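Local structure of uncharacterized ATP-binding protein MJ1010 (Methanocaldococcus jannaschii DSM 2661, 3BJO) at residues Glu59-Val62 against Asp63-Pro66; Tyr70-Leu73 against Val74-Ile78. The protein is uncharacterised but probably binds ATP, and the crystallised part is its C-terminal domain, whose family belongs to the helix-turn-helix clan. All blocks are in the same frame, centred on the assembly; numbering follows the deposited sequence.

Overall arrangement
Contacts 1 and 2 lie in series along the chain: the turn of contact 1 leads from strand 60-61 into helix 67-75, and contact 2 takes in the last two-thirds of that helix and the turn that ends it. Their centres are 13 Å apart, yet they touch through Tyr70, whose CE1 lies 3.6 Å from Val62 CB and whose CD1 lies 3.5 Å from Ile65 O. Leu88 of strand 87-90 is shared, since Val62 and Ile65 of contact 1 and Tyr70 and Val74 of contact 2 all pack on it. A formic acid molecule, probably from the crystallisation liquor, occupies contact 1; it marks no known active site.

Contact 1: Glu59-Val62 against Asp63-Pro66; sequences EIEV and DKIP. With FMT (formic acid), chain B.
Ile60 and Ile65 form the tight side of this turn, their side chains lying roughly perpendicular with Ile60 CG2 4.0 Å from Ile65 CD1. In Ile60 that methyl stands opposite the backbone N (chi1 -65° for the CG1 branch), which turns it to Ile65, and Leu53 packs on both residues. The 3-10 turn leads from edge strand 60-61, paired through Ile60 with Leu88, toward helix 67-75. Its backbone closes the bend: Lys64 N donates to Glu61 O at 3.0 Å, and Ile65 N to Val62 O at 3.2 Å. Both donors stand well above the plane of the carbonyl they bind, as suits 3-10 geometry. The other side is loose and polar. Lys64 is fully stretched out, and Lys64 NZ hydrogen-bonds O1 of the formic acid at 2.6 Å. Glu61 N donates to the same O1 at 2.9 Å, almost straight at 176°, while the Glu61 side chain lies alongside the small molecule. Glu61 OE1 stays 4.3 Å from Lys64 NZ, too far for a salt bridge. One oxygen thus takes an ammonium and a backbone N-H, which is consistent with a bound formate, Lys64 probably offsetting both its charge and that of nearby Glu61.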
# COMPACT_ATOMS: atom_id res chain seq x y z
N GLU A 59 -8.00 3.34 8.09
CA GLU A 59 -7.41 4.66 8.03
C GLU A 59 -6.29 4.80 9.06
O GLU A 59 -6.52 4.63 10.26
CB GLU A 59 -8.48 5.74 8.28
CG GLU A 59 -7.96 7.17 8.12
CD GLU A 59 -9.05 8.25 8.33
OE1 GLU A 59 -10.09 7.97 8.99
OE2 GLU A 59 -8.84 9.39 7.84
N ILE A 60 -5.09 5.11 8.57
CA ILE A 60 -3.88 5.11 9.42
C ILE A 60 -3.19 6.48 9.54
O ILE A 60 -2.98 7.16 8.55
CB ILE A 60 -2.86 4.05 8.95
CG1 ILE A 60 -3.44 2.61 9.13
CG2 ILE A 60 -1.48 4.16 9.72
CD1 ILE A 60 -3.77 2.21 10.60
N GLU A 61 -2.82 6.86 10.74
CA GLU A 61 -2.09 8.12 10.97
C GLU A 61 -0.70 8.17 10.34
O GLU A 61 0.11 7.23 10.53
CB GLU A 61 -2.00 8.38 12.46
CG GLU A 61 -3.36 8.81 13.06
CD GLU A 61 -3.40 8.72 14.55
OE1 GLU A 61 -2.40 8.30 15.15
OE2 GLU A 61 -4.43 9.06 15.14
N VAL A 62 -0.40 9.24 9.61
CA VAL A 62 0.90 9.34 8.94
C VAL A 62 2.07 9.31 9.95
O VAL A 62 3.19 8.97 9.60
CB VAL A 62 1.05 10.59 8.06
CG1 VAL A 62 0.06 10.57 6.93
CG2 VAL A 62 0.93 11.90 8.87
N ASP A 63 1.78 9.70 11.19
CA ASP A 63 2.78 9.81 12.22
C ASP A 63 3.30 8.43 12.65
O ASP A 63 4.30 8.33 13.36
CB ASP A 63 2.20 10.57 13.42
CG ASP A 63 2.10 12.07 13.19
OD1 ASP A 63 2.67 12.59 12.22
OD2 ASP A 63 1.48 12.75 14.00
N LYS A 64 2.61 7.36 12.19
CA LYS A 64 3.06 5.98 12.46
C LYS A 64 4.09 5.42 11.45
O LYS A 64 4.66 4.36 11.67
CB LYS A 64 1.85 5.03 12.53
CG LYS A 64 0.95 5.35 13.73
CD LYS A 64 -0.21 4.41 13.76
CE LYS A 64 -0.95 4.51 15.07
NZ LYS A 64 -2.36 4.05 14.90
N ILE A 65 4.33 6.13 10.37
CA ILE A 65 5.06 5.65 9.19
C ILE A 65 6.03 6.73 8.68
O ILE A 65 5.65 7.90 8.61
CB ILE A 65 4.06 5.32 8.02
CG1 ILE A 65 3.12 4.18 8.44
CG2 ILE A 65 4.85 4.86 6.74
CD1 ILE A 65 1.83 4.09 7.54
N PRO A 66 7.29 6.36 8.37
CA PRO A 66 8.19 7.36 7.86
C PRO A 66 7.66 7.91 6.54
O PRO A 66 7.20 7.15 5.67
CB PRO A 66 9.48 6.59 7.55
CG PRO A 66 9.39 5.35 8.44
CD PRO A 66 7.93 5.03 8.46
C FMT B . -4.69 5.36 13.51
O1 FMT B . -3.59 5.22 12.98
O2 FMT B . -5.64 5.93 12.99

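Contact 2: Tyr70-Leu73 against Val74-Ile78; sequences YVYL and VKKNI
A Schellman motif ends helix 67-75 here, with Asn77, at positive phi (58°), as its C-prime residue. Its two defining bonds are Ile78 N to Leu73 O, 2.9 Å, and Asn77 N to Val74 O, also 2.9 Å. The first has its donor nearly on the line of the carbonyl bond, with a C=O...N angle of 177°. Upstream the pattern is regular i to i+4: Val74 N binds Tyr70 O, Lys75 N binds Val71 O at 2.8 Å, and Lys76 N binds Tyr72 O.

One turn apart, Tyr72 and Lys76 also meet through their side chains. Lys76 CG, opposite its own carbonyl carbon (chi1 -65°), lies over one face of the Tyr72 ring, 3.9 Å from the centroid in a CH-pi contact. The turn at chi2 then takes CD and CE past the rim, where Lys76 CE comes to 3.7 Å from Tyr72 CE1. The Tyr72 side chain also packs against Leu26, Pro31, Ile42 and Ile47, so one lysine methylene, CG, covers the face of a tyrosine set among apolar side chains, with CE at its rim. Replacing Tyr72 by an alanine would probably leave Lys76 CG without the ring face beneath it and open a gap beside Ile47.

On the inner side of the helix end, Leu73 packs on Ile47 and Ala50 of helix 44-52, while Ile78 touches Leu51 of the same helix. Between Leu73 and Ile78 the side-chain contact is modest, Leu73 CD2 standing 4.2 Å from Ile78 CG1.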
# COMPACT_ATOMS: atom_id res chain seq x y z
N TYR A 70 5.68 6.25 3.29
CA TYR A 70 4.34 6.46 2.76
C TYR A 70 4.31 7.26 1.45
O TYR A 70 3.39 7.07 0.64
CB TYR A 70 3.34 6.97 3.84
CG TYR A 70 3.52 8.42 4.33
CD1 TYR A 70 3.93 8.69 5.66
CD2 TYR A 70 3.21 9.48 3.51
CE1 TYR A 70 4.06 10.02 6.12
CE2 TYR A 70 3.32 10.79 3.94
CZ TYR A 70 3.75 11.06 5.23
OH TYR A 70 3.88 12.35 5.59
N VAL A 71 5.28 8.16 1.23
CA VAL A 71 5.40 8.83 -0.09
C VAL A 71 5.59 7.78 -1.22
O VAL A 71 4.97 7.89 -2.29
CB VAL A 71 6.52 9.85 -0.13
CG1 VAL A 71 6.92 10.21 -1.59
CG2 VAL A 71 6.07 11.12 0.61
N TYR A 72 6.45 6.79 -0.98
CA TYR A 72 6.64 5.71 -1.96
C TYR A 72 5.30 5.00 -2.20
O TYR A 72 4.93 4.76 -3.34
CB TYR A 72 7.74 4.74 -1.47
CG TYR A 72 8.00 3.54 -2.38
CD1 TYR A 72 8.71 3.68 -3.57
CD2 TYR A 72 7.51 2.28 -2.05
CE1 TYR A 72 8.94 2.55 -4.42
CE2 TYR A 72 7.73 1.17 -2.89
CZ TYR A 72 8.44 1.33 -4.06
OH TYR A 72 8.61 0.24 -4.86
N LEU A 73 4.57 4.69 -1.12
CA LEU A 73 3.34 3.89 -1.23
C LEU A 73 2.20 4.68 -1.90
O LEU A 73 1.33 4.10 -2.53
CB LEU A 73 2.90 3.43 0.17
CG LEU A 73 3.78 2.37 0.87
CD1 LEU A 73 3.36 2.20 2.34
CD2 LEU A 73 3.60 1.05 0.17
N VAL A 74 2.23 6.01 -1.77
CA VAL A 74 1.32 6.87 -2.50
C VAL A 74 1.75 6.94 -3.97
O VAL A 74 0.94 6.76 -4.85
CB VAL A 74 1.21 8.29 -1.85
CG1 VAL A 74 0.31 9.24 -2.72
CG2 VAL A 74 0.64 8.15 -0.43
N LYS A 75 3.04 7.18 -4.22
CA LYS A 75 3.55 7.27 -5.59
C LYS A 75 3.14 6.02 -6.36
O LYS A 75 2.75 6.09 -7.53
CB LYS A 75 5.07 7.37 -5.57
CG LYS A 75 5.72 7.61 -6.94
CD LYS A 75 7.15 6.99 -6.99
CE LYS A 75 7.71 6.94 -8.45
NZ LYS A 75 6.90 6.03 -9.35
N LYS A 76 3.23 4.89 -5.66
CA LYS A 76 2.95 3.58 -6.25
C LYS A 76 1.49 3.16 -6.26
O LYS A 76 1.20 1.99 -6.51
CB LYS A 76 3.82 2.51 -5.55
CG LYS A 76 5.31 2.70 -5.80
CD LYS A 76 5.74 2.35 -7.23
CE LYS A 76 7.10 2.95 -7.59
NZ LYS A 76 7.59 2.63 -9.03
N ASN A 77 0.60 4.11 -5.97
CA ASN A 77 -0.85 3.91 -5.97
C ASN A 77 -1.37 2.83 -5.06
O ASN A 77 -2.37 2.19 -5.37
CB ASN A 77 -1.36 3.66 -7.39
CG ASN A 77 -0.91 4.72 -8.33
OD1 ASN A 77 -1.23 5.90 -8.14
ND2 ASN A 77 -0.14 4.32 -9.33
N ILE A 78 -0.69 2.64 -3.93
CA ILE A 78 -1.16 1.70 -2.92
C ILE A 78 -2.05 2.44 -1.92
O ILE A 78 -3.05 1.90 -1.46
CB ILE A 78 0.03 1.00 -2.15
CG1 ILE A 78 1.07 0.40 -3.13
CG2 ILE A 78 -0.50 -0.07 -1.19
CD1 ILE A 78 0.55 -0.66 -4.09